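Local coordinates for TRAP dicarboxylate transporter, DctP subunit (Ochrobactrum anthropi, PDB 4P47), which probably captures a small organic acid, such as a dicarboxylate, in the periplasm and hands it to a TRAP-type membrane transporter, at residues 169-174 and 207-212; 155-160 and 226-231; 146-151 and 235-240. All blocks are in the same frame, centred on the assembly; numbering follows the deposited sequence.

Interaction 1: residues 169-174 and 207-212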
loop_
_atom_site.group_PDB
_atom_site.type_symbol
_atom_site.label_atom_id
_atom_site.label_comp_id
_atom_site.label_asym_id
_atom_site.label_seq_id
_atom_site.Cartn_x
_atom_site.Cartn_y
_atom_site.Cartn_z
ATOM N N GLY A 169 1.639 20.685 -15.879
ATOM C CA GLY A 169 1.256 21.908 -15.211
ATOM C C GLY A 169 0.226 21.772 -14.105
ATOM O O GLY A 169 -0.064 22.742 -13.409
ATOM N N LEU A 170 -0.341 20.584 -13.926
ATOM C CA LEU A 170 -1.317 20.400 -12.861
ATOM C C LEU A 170 -0.658 20.501 -11.494
ATOM O O LEU A 170 0.442 19.985 -11.284
ATOM C CB LEU A 170 -2.026 19.057 -12.950
ATOM C CG LEU A 170 -2.912 18.807 -14.164
ATOM C CD1 LEU A 170 -3.527 17.414 -14.100
ATOM C CD2 LEU A 170 -3.994 19.866 -14.270
ATOM N N LYS A 171 -1.354 21.153 -10.567
ATOM C CA LYS A 171 -0.905 21.286 -9.184
ATOM C C LYS A 171 -1.571 20.171 -8.395
ATOM O O LYS A 171 -2.762 20.238 -8.085
ATOM C CB LYS A 171 -1.277 22.667 -8.636
ATOM C CG LYS A 171 -0.558 23.794 -9.370
ATOM C CD LYS A 171 -1.066 25.177 -8.979
ATOM C CE LYS A 171 -0.216 26.280 -9.581
ATOM N NZ LYS A 171 -0.566 27.620 -9.035
ATOM N N ILE A 172 -0.797 19.129 -8.112
ATOM C CA ILE A 172 -1.320 17.906 -7.514
ATOM C C ILE A 172 -0.759 17.732 -6.110
ATOM O O ILE A 172 0.454 17.708 -5.927
ATOM C CB ILE A 172 -0.935 16.665 -8.355
ATOM C CG1 ILE A 172 -1.430 16.811 -9.806
ATOM C CG2 ILE A 172 -1.485 15.383 -7.700
ATOM C CD1 ILE A 172 -2.951 16.959 -9.981
ATOM N N ARG A 173 -1.629 17.635 -5.108
ATOM C CA ARG A 173 -1.186 17.322 -3.750
ATOM C C ARG A 173 -0.689 15.881 -3.747
ATOM O O ARG A 173 -1.429 14.944 -4.090
ATOM C CB ARG A 173 -2.327 17.483 -2.747
ATOM C CG ARG A 173 -1.903 17.368 -1.295
ATOM C CD ARG A 173 -1.829 15.940 -0.777
ATOM N NE ARG A 173 -1.745 15.943 0.679
ATOM C CZ ARG A 173 -1.806 14.860 1.446
ATOM N NH1 ARG A 173 -1.977 13.662 0.894
ATOM N NH2 ARG A 173 -1.706 14.983 2.765
ATOM N N THR A 174 0.584 15.702 -3.397
ATOM C CA THR A 174 1.211 14.385 -3.359
ATOM C C THR A 174 1.841 14.123 -2.004
ATOM O O THR A 174 2.204 15.050 -1.282
ATOM C CB THR A 174 2.339 14.238 -4.435
ATOM O OG1 THR A 174 3.491 15.021 -4.080
ATOM C CG2 THR A 174 1.863 14.677 -5.804
ATOM N N THR A 207 -6.744 26.191 -5.328
ATOM C CA THR A 207 -5.320 26.457 -5.306
ATOM C C THR A 207 -4.534 25.176 -5.596
ATOM O O THR A 207 -3.386 25.213 -6.007
ATOM C CB THR A 207 -4.900 27.083 -3.988
ATOM O OG1 THR A 207 -5.400 26.284 -2.919
ATOM C CG2 THR A 207 -5.480 28.496 -3.889
ATOM N N VAL A 208 -5.170 24.039 -5.349
ATOM C CA VAL A 208 -4.673 22.737 -5.748
ATOM C C VAL A 208 -5.644 22.193 -6.801
ATOM O O VAL A 208 -6.833 22.262 -6.596
ATOM C CB VAL A 208 -4.652 21.839 -4.497
ATOM C CG1 VAL A 208 -4.133 20.498 -4.837
ATOM C CG2 VAL A 208 -3.817 22.516 -3.400
ATOM N N ASP A 209 -5.143 21.694 -7.924
ATOM C CA ASP A 209 -5.983 21.174 -9.008
ATOM C C ASP A 209 -6.476 19.754 -8.725
ATOM O O ASP A 209 -7.567 19.376 -9.149
ATOM C CB ASP A 209 -5.221 21.138 -10.335
ATOM C CG ASP A 209 -4.824 22.505 -10.818
ATOM O OD1 ASP A 209 -5.686 23.400 -10.770
ATOM O OD2 ASP A 209 -3.683 22.676 -11.267
ATOM N N GLY A 210 -5.678 18.978 -7.999
ATOM C CA GLY A 210 -5.961 17.565 -7.825
ATOM C C GLY A 210 -5.118 16.959 -6.731
ATOM O O GLY A 210 -4.391 17.654 -6.011
ATOM N N GLN A 211 -5.229 15.637 -6.610
ATOM C CA GLN A 211 -4.550 14.934 -5.539
ATOM C C GLN A 211 -4.406 13.486 -5.945
ATOM O O GLN A 211 -5.134 12.985 -6.807
ATOM C CB GLN A 211 -5.292 15.101 -4.189
ATOM C CG GLN A 211 -6.711 14.569 -4.188
ATOM C CD GLN A 211 -6.802 13.086 -3.896
ATOM O OE1 GLN A 211 -6.158 12.581 -2.969
ATOM N NE2 GLN A 211 -7.617 12.378 -4.664
ATOM N N GLU A 212 -3.426 12.838 -5.345
ATOM C CA GLU A 212 -3.162 11.436 -5.610
ATOM C C GLU A 212 -3.299 10.629 -4.318
ATOM O O GLU A 212 -2.769 10.999 -3.274
ATOM C CB GLU A 212 -1.770 11.250 -6.266
ATOM C CG GLU A 212 -0.568 11.662 -5.403
ATOM C CD GLU A 212 -0.064 10.561 -4.491
ATOM O OE1 GLU A 212 -0.214 9.356 -4.853
ATOM O OE2 GLU A 212 0.536 10.878 -3.440
HETATM O O HOH W 1 -2.425 24.236 -12.983
HETATM O O HOH W 2 -2.269 27.729 -6.681
HETATM O O HOH W 3 -1.363 12.702 -1.675
#

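Interaction 2: residues 155-160 and 226-231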
loop_
_atom_site.group_PDB
_atom_site.type_symbol
_atom_site.label_atom_id
_atom_site.label_comp_id
_atom_site.label_asym_id
_atom_site.label_seq_id
_atom_site.Cartn_x
_atom_site.Cartn_y
_atom_site.Cartn_z
ATOM N N THR A 155 -6.947 12.247 -8.999
ATOM C CA THR A 155 -8.095 13.082 -9.319
ATOM C C THR A 155 -7.637 14.482 -9.654
ATOM O O THR A 155 -6.580 14.915 -9.240
ATOM C CB THR A 155 -9.131 13.157 -8.163
ATOM O OG1 THR A 155 -8.585 13.851 -7.020
ATOM C CG2 THR A 155 -9.611 11.788 -7.729
ATOM N N ASN A 156 -8.431 15.191 -10.449
ATOM C CA ASN A 156 -8.251 16.615 -10.629
ATOM C C ASN A 156 -9.581 17.254 -11.046
ATOM O O ASN A 156 -10.583 16.565 -11.272
ATOM C CB ASN A 156 -7.096 16.920 -11.595
ATOM C CG ASN A 156 -7.513 16.910 -13.041
ATOM O OD1 ASN A 156 -7.683 17.968 -13.651
ATOM N ND2 ASN A 156 -7.671 15.738 -13.603
ATOM N N ASN A 157 -9.592 18.586 -11.095
ATOM C CA ASN A 157 -10.813 19.311 -11.445
ATOM C C ASN A 157 -10.669 20.121 -12.714
ATOM O O ASN A 157 -11.580 20.858 -13.048
ATOM C CB ASN A 157 -11.267 20.230 -10.319
ATOM C CG ASN A 157 -12.747 20.528 -10.396
ATOM O OD1 ASN A 157 -13.549 19.626 -10.602
ATOM N ND2 ASN A 157 -13.115 21.806 -10.239
ATOM N N ARG A 158 -9.564 19.978 -13.436
ATOM C CA ARG A 158 -9.333 20.745 -14.675
ATOM C C ARG A 158 -9.813 19.996 -15.927
ATOM O O ARG A 158 -10.580 20.544 -16.730
ATOM C CB ARG A 158 -7.850 21.064 -14.857
ATOM C CG ARG A 158 -7.194 21.879 -13.774
ATOM C CD ARG A 158 -7.411 23.359 -13.970
ATOM N NE ARG A 158 -8.804 23.707 -13.742
ATOM C CZ ARG A 158 -9.372 23.743 -12.542
ATOM N NH1 ARG A 158 -8.659 23.453 -11.457
ATOM N NH2 ARG A 158 -10.654 24.065 -12.423
ATOM N N HIS A 159 -9.355 18.764 -16.131
ATOM C CA HIS A 159 -9.678 18.023 -17.359
ATOM C C HIS A 159 -9.312 16.562 -17.204
ATOM O O HIS A 159 -8.500 16.221 -16.346
ATOM C CB HIS A 159 -8.937 18.598 -18.567
ATOM C CG HIS A 159 -7.458 18.722 -18.363
ATOM N ND1 HIS A 159 -6.820 19.939 -18.240
ATOM C CD2 HIS A 159 -6.495 17.781 -18.237
ATOM C CE1 HIS A 159 -5.529 19.741 -18.067
ATOM N NE2 HIS A 159 -5.303 18.439 -18.054
ATOM N N PRO A 160 -9.881 15.677 -18.039
ATOM C CA PRO A 160 -9.491 14.271 -17.925
ATOM C C PRO A 160 -7.983 14.072 -18.159
ATOM O O PRO A 160 -7.364 14.790 -18.959
ATOM C CB PRO A 160 -10.312 13.586 -19.032
ATOM C CG PRO A 160 -11.460 14.497 -19.293
ATOM C CD PRO A 160 -10.975 15.879 -19.004
ATOM N N VAL A 226 -15.626 18.187 -5.129
ATOM C CA VAL A 226 -14.694 19.229 -5.526
ATOM C C VAL A 226 -13.711 18.782 -6.620
ATOM O O VAL A 226 -12.759 19.486 -6.929
ATOM C CB VAL A 226 -13.932 19.810 -4.288
ATOM C CG1 VAL A 226 -14.895 20.567 -3.406
ATOM C CG2 VAL A 226 -13.253 18.709 -3.489
ATOM N N GLN A 227 -13.953 17.587 -7.168
ATOM C CA GLN A 227 -13.164 17.000 -8.244
ATOM C C GLN A 227 -14.074 16.328 -9.254
ATOM O O GLN A 227 -14.835 15.451 -8.898
ATOM C CB GLN A 227 -12.226 15.931 -7.690
ATOM C CG GLN A 227 -11.230 16.410 -6.641
ATOM C CD GLN A 227 -10.037 17.113 -7.244
ATOM O OE1 GLN A 227 -8.999 16.488 -7.486
ATOM N NE2 GLN A 227 -10.145 18.418 -7.458
ATOM N N LYS A 228 -13.965 16.716 -10.514
ATOM C CA LYS A 228 -14.772 16.115 -11.573
ATOM C C LYS A 228 -14.154 14.910 -12.278
ATOM O O LYS A 228 -14.881 14.182 -12.966
ATOM C CB LYS A 228 -15.136 17.168 -12.620
ATOM C CG LYS A 228 -16.289 18.064 -12.164
ATOM C CD LYS A 228 -16.545 19.206 -13.150
ATOM C CE LYS A 228 -17.891 19.918 -12.888
ATOM N NZ LYS A 228 -17.971 20.507 -11.524
ATOM N N TYR A 229 -12.842 14.699 -12.089
ATOM C CA TYR A 229 -12.099 13.716 -12.885
ATOM C C TYR A 229 -11.296 12.766 -12.013
ATOM O O TYR A 229 -10.627 13.198 -11.075
ATOM C CB TYR A 229 -11.166 14.431 -13.873
ATOM C CG TYR A 229 -11.914 15.435 -14.708
ATOM C CD1 TYR A 229 -12.814 15.011 -15.676
ATOM C CD2 TYR A 229 -11.779 16.793 -14.497
ATOM C CE1 TYR A 229 -13.551 15.911 -16.418
ATOM C CE2 TYR A 229 -12.496 17.704 -15.254
ATOM C CZ TYR A 229 -13.388 17.249 -16.195
ATOM O OH TYR A 229 -14.116 18.160 -16.955
ATOM N N LEU A 230 -11.347 11.486 -12.349
ATOM C CA LEU A 230 -10.506 10.441 -11.766
ATOM C C LEU A 230 -9.881 9.636 -12.886
ATOM O O LEU A 230 -10.590 9.229 -13.817
ATOM C CB LEU A 230 -11.355 9.480 -10.898
ATOM C CG LEU A 230 -10.701 8.169 -10.446
ATOM C CD1 LEU A 230 -9.461 8.429 -9.580
ATOM C CD2 LEU A 230 -11.645 7.270 -9.671
ATOM N N THR A 231 -8.568 9.424 -12.812
ATOM C CA THR A 231 -7.904 8.459 -13.666
ATOM C C THR A 231 -7.335 7.369 -12.812
ATOM O O THR A 231 -6.692 7.630 -11.783
ATOM C CB THR A 231 -6.780 9.090 -14.475
ATOM O OG1 THR A 231 -7.372 10.058 -15.344
ATOM C CG2 THR A 231 -6.038 8.047 -15.336
HETATM O O HOH W 4 -12.203 20.087 -19.067
#

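Interaction 3: residues 146-151 and 235-240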
loop_
_atom_site.group_PDB
_atom_site.type_symbol
_atom_site.label_atom_id
_atom_site.label_comp_id
_atom_site.label_asym_id
_atom_site.label_seq_id
_atom_site.Cartn_x
_atom_site.Cartn_y
_atom_site.Cartn_z
ATOM N N TYR A 146 2.221 -9.820 3.707
ATOM C CA TYR A 146 1.770 -8.595 3.087
ATOM C C TYR A 146 0.262 -8.648 2.889
ATOM O O TYR A 146 -0.273 -9.646 2.406
ATOM C CB TYR A 146 2.463 -8.370 1.738
ATOM C CG TYR A 146 3.945 -8.180 1.840
ATOM C CD1 TYR A 146 4.477 -6.953 2.185
ATOM C CD2 TYR A 146 4.825 -9.215 1.580
ATOM C CE1 TYR A 146 5.840 -6.758 2.293
ATOM C CE2 TYR A 146 6.186 -9.019 1.665
ATOM C CZ TYR A 146 6.686 -7.793 2.012
ATOM O OH TYR A 146 8.052 -7.571 2.106
ATOM N N TRP A 147 -0.413 -7.579 3.299
ATOM C CA TRP A 147 -1.837 -7.402 3.053
ATOM C C TRP A 147 -1.981 -6.215 2.078
ATOM O O TRP A 147 -0.971 -5.682 1.598
ATOM C CB TRP A 147 -2.575 -7.109 4.355
ATOM C CG TRP A 147 -2.646 -8.232 5.362
ATOM C CD1 TRP A 147 -2.086 -9.471 5.285
ATOM C CD2 TRP A 147 -3.329 -8.173 6.607
ATOM N NE1 TRP A 147 -2.404 -10.199 6.412
ATOM C CE2 TRP A 147 -3.159 -9.407 7.243
ATOM C CE3 TRP A 147 -4.059 -7.165 7.262
ATOM C CZ2 TRP A 147 -3.696 -9.665 8.504
ATOM C CZ3 TRP A 147 -4.600 -7.424 8.490
ATOM C CH2 TRP A 147 -4.402 -8.651 9.111
ATOM N N GLU A 148 -3.206 -5.823 1.753
ATOM C CA GLU A 148 -3.403 -4.766 0.760
ATOM C C GLU A 148 -3.941 -3.491 1.371
ATOM O O GLU A 148 -4.895 -3.538 2.133
ATOM C CB GLU A 148 -4.389 -5.235 -0.303
ATOM C CG GLU A 148 -4.764 -4.149 -1.320
ATOM C CD GLU A 148 -5.441 -4.723 -2.541
ATOM O OE1 GLU A 148 -4.696 -5.095 -3.463
ATOM O OE2 GLU A 148 -6.696 -4.786 -2.563
ATOM N N LEU A 149 -3.356 -2.344 1.022
ATOM C CA LEU A 149 -4.071 -1.076 1.134
ATOM C C LEU A 149 -4.721 -0.777 -0.215
ATOM O O LEU A 149 -5.939 -0.801 -0.337
ATOM C CB LEU A 149 -3.158 0.064 1.599
ATOM C CG LEU A 149 -3.854 1.346 2.040
ATOM C CD1 LEU A 149 -4.376 2.117 0.856
ATOM C CD2 LEU A 149 -4.980 1.099 3.027
ATOM N N GLY A 150 -3.918 -0.573 -1.247
ATOM C CA GLY A 150 -4.474 -0.432 -2.579
ATOM C C GLY A 150 -3.633 0.397 -3.527
ATOM O O GLY A 150 -2.572 0.906 -3.175
ATOM N N PHE A 151 -4.139 0.548 -4.740
ATOM C CA PHE A 151 -3.518 1.434 -5.709
ATOM C C PHE A 151 -3.734 2.902 -5.366
ATOM O O PHE A 151 -4.756 3.309 -4.813
ATOM C CB PHE A 151 -4.068 1.150 -7.123
ATOM C CG PHE A 151 -3.595 -0.155 -7.685
ATOM C CD1 PHE A 151 -2.309 -0.287 -8.180
ATOM C CD2 PHE A 151 -4.417 -1.265 -7.662
ATOM C CE1 PHE A 151 -1.875 -1.511 -8.652
ATOM C CE2 PHE A 151 -3.984 -2.471 -8.138
ATOM C CZ PHE A 151 -2.713 -2.595 -8.617
ATOM N N HIS A 235 -0.408 4.654 -10.353
ATOM C CA HIS A 235 0.971 5.102 -10.467
ATOM C C HIS A 235 1.849 4.514 -9.380
ATOM O O HIS A 235 3.058 4.431 -9.569
ATOM C CB HIS A 235 1.087 6.635 -10.514
ATOM C CG HIS A 235 0.431 7.326 -9.365
ATOM N ND1 HIS A 235 -0.877 7.740 -9.420
ATOM C CD2 HIS A 235 0.886 7.658 -8.134
ATOM C CE1 HIS A 235 -1.204 8.301 -8.270
ATOM N NE2 HIS A 235 -0.158 8.267 -7.470
ATOM N N GLN A 236 1.256 4.174 -8.240
ATOM C CA GLN A 236 1.931 3.402 -7.215
ATOM C C GLN A 236 0.921 2.425 -6.632
ATOM O O GLN A 236 -0.280 2.571 -6.823
ATOM C CB GLN A 236 2.433 4.306 -6.100
ATOM C CG GLN A 236 3.579 5.202 -6.509
ATOM C CD GLN A 236 3.786 6.269 -5.484
ATOM O OE1 GLN A 236 2.942 7.175 -5.314
ATOM N NE2 GLN A 236 4.874 6.177 -4.753
ATOM N N TYR A 237 1.435 1.416 -5.941
ATOM C CA TYR A 237 0.629 0.431 -5.238
ATOM C C TYR A 237 1.141 0.392 -3.823
ATOM O O TYR A 237 2.343 0.290 -3.625
ATOM C CB TYR A 237 0.775 -0.947 -5.857
ATOM C CG TYR A 237 -0.014 -2.011 -5.104
ATOM C CD1 TYR A 237 -1.389 -2.132 -5.257
ATOM C CD2 TYR A 237 0.622 -2.899 -4.247
ATOM C CE1 TYR A 237 -2.108 -3.107 -4.563
ATOM C CE2 TYR A 237 -0.088 -3.882 -3.576
ATOM C CZ TYR A 237 -1.439 -3.977 -3.742
ATOM O OH TYR A 237 -2.126 -4.970 -3.065
ATOM N N ASN A 238 0.233 0.454 -2.848
ATOM C CA ASN A 238 0.574 0.388 -1.432
ATOM C C ASN A 238 0.228 -0.992 -0.842
ATOM O O ASN A 238 -0.926 -1.242 -0.477
ATOM C CB ASN A 238 -0.184 1.462 -0.602
ATOM C CG ASN A 238 0.218 2.920 -0.898
ATOM O OD1 ASN A 238 -0.592 3.838 -0.725
ATOM N ND2 ASN A 238 1.454 3.132 -1.270
ATOM N N PRO A 239 1.225 -1.885 -0.729
ATOM C CA PRO A 239 1.037 -3.089 0.068
ATOM C C PRO A 239 1.224 -2.734 1.516
ATOM O O PRO A 239 1.975 -1.794 1.812
ATOM C CB PRO A 239 2.175 -4.002 -0.399
ATOM C CG PRO A 239 3.236 -3.097 -0.868
ATOM C CD PRO A 239 2.594 -1.784 -1.254
ATOM N N GLN A 240 0.562 -3.448 2.411
ATOM C CA GLN A 240 0.840 -3.298 3.823
ATOM C C GLN A 240 1.638 -4.484 4.300
ATOM O O GLN A 240 1.558 -5.588 3.719
ATOM C CB GLN A 240 -0.428 -3.135 4.622
ATOM C CG GLN A 240 -1.206 -1.928 4.142
ATOM C CD GLN A 240 -2.001 -1.295 5.227
ATOM O OE1 GLN A 240 -2.664 -1.976 6.015
ATOM N NE2 GLN A 240 -1.955 0.023 5.282
HETATM O O HOH W 5 -4.281 -4.082 5.275
#

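Interaction 1: residues 169-174 and 207-212
K171 and D209 are joined through both the backbone N and the backbone O of K171. The backbone N of K171 donates almost straight (169°) to OD2 of D209 at 2.9 Å, reaching that oxygen on its anti side, and the O of K171 accepts from the backbone N of D209 at 2.8 Å and, less closely, from N of G210. This opens a parallel strand pair in the alpha/beta part of the solute-binding fold: strand 171-173 lies between 190-192 and 210-212, two parallel strands that helix 196-205 joins in a beta-alpha-beta crossover. The pairing runs on where R173 N donates to G210 O at 2.9 Å and R173 O receives E212 N. A short acid suits position 209, because OD2 can serve the start of the neighbouring strand and also accept a hydrogen bond from a water that also donates to G169 O, while OD1 turns to R158 in a salt bridge.

Packing follows the two faces. On the I172 face, CD1 of I172 lies 3.8 Å from CA of G210; glycine fits here since a CB would run into that methyl. CG2 of I172 rests on the backbone of Q211. On the other face R173 and Q211 meet through their CB atoms, and CG1 of V208 lies 3.5 Å from K171 O. The polar end of R173 goes on to L194 O and, by a water, to E212 O. E212 is folded back, its CG between backbone N and carbonyl carbon (chi1 64°) and its chain bent again beyond it. Its carboxylate is thereby held by R152 and H235 at OE1 and by L175 N at OE2, while CG of E212 lies 3.9 Å from the methyl CG2 of T174.

Interaction 2: residues 155-160 and 226-231
T155 and Q227 meet because both fold inward: OG1 of T155 stands between its backbone N and carbonyl carbon (chi1 67°), and the Q227 chain bends at chi2 (-79°). OG1 thus donates to OE1 of Q227 at 2.7 Å, in the amide plane and on a lone pair, while Q211 donates to the same hydroxyl. NE2 of Q227 turns back to V226 O and also to D209 O, so both ends of the amide are engaged.

Alongside, N156 and Y229 form a hydrogen-bonded antiparallel pair, N156 N to Y229 O and Y229 N to N156 O, each 3.0 Å, where strands 141-156 and 229-245 come together at one end of the sheet. The chain then turns at N156: its OD1 accepts from R158 N, two residues on (2.8 Å), making an Asx turn, and from H159 N, three on, extending it to an Asx motif, while ND2 donates to H159 O. The turn lays P160 over the Y229 ring, CD 4.0 Å from the centroid in a CH-pi contact; K228 CB lies against the opposite face. Asparagine suits a strand end because one amide satisfies backbone donors and an acceptor together, and polar bonding and ring packing fix the same bend.

Interaction 3: residues 146-151 and 235-240
The carbonyl O of N238 is gripped by two neighbouring amides, N of L149 at 3.1 Å and N of G150 at 3.2 Å, the first nearly in line with the C=O bond. Two residues facing one make a classic beta bulge, and it shifts the antiparallel register between the long strands 141-156 and 229-245, close to the centre of the chain. Regular bonding lies on either side: W147 and Q240 exchange a pair of backbone bonds, and N of N238 donates to G150 O. Glycine suits position 150 because its backbone, at phi 153°, would press a CB against the preceding carbonyl.

Y237 reaches across with its CG anti to the backbone N (chi1 178°), which carries the hydroxyl to E148. OH of Y237 donates to OE1 of E148 at 2.6 Å, and OE1 receives it on its anti lone pair, with carboxylate and ring planes 74° apart. R276 forms a salt bridge with that same oxygen, and S275 bonds OE2. One edge of the Y237 ring points at the face of F151 in an edge-to-face pair: CD1 of Y237 lies over the centre of the F151 ring, 3.5 Å from CE1 of F151. A phenylalanine here removes the hydroxyl, and would probably leave OE1 of E148 with one donor fewer and the strand pair without this cross-strand bond. On the other side of the sheet, CG of Q240 packs on CB of L149 at 3.8 Å, while its amide is held by N94 and Q44.

The buried carboxylate is probably tolerated because Y237, R276 and S275 all offer it bonds. It is likely to stay ionised beside R276, tying the strand pair to the long helix 254-288.

Overall arrangement
Interactions 2 and 3 use the same two strands, 141-156 and 229-245, interaction 3 near the centre of the chain and interaction 2 at a partly buried end of the sheet. Interaction 1 adds strand 210-213, neighbour of 141-156, and is nested in the sequence loops closed by both others. It touches interaction 2 through backbone bonds, D209 with N157 and Q211 with T155, and interaction 3 through E212 and H235. Chemistry follows place: the parallel pair of interaction 1 is buried, with waters bridging its backbone and side-chain ends, interaction 2 relies on amide side chains and a proline packed on a tyrosine face at a turn, and interaction 3 buries a carboxylate and an aromatic pair beside a bulge.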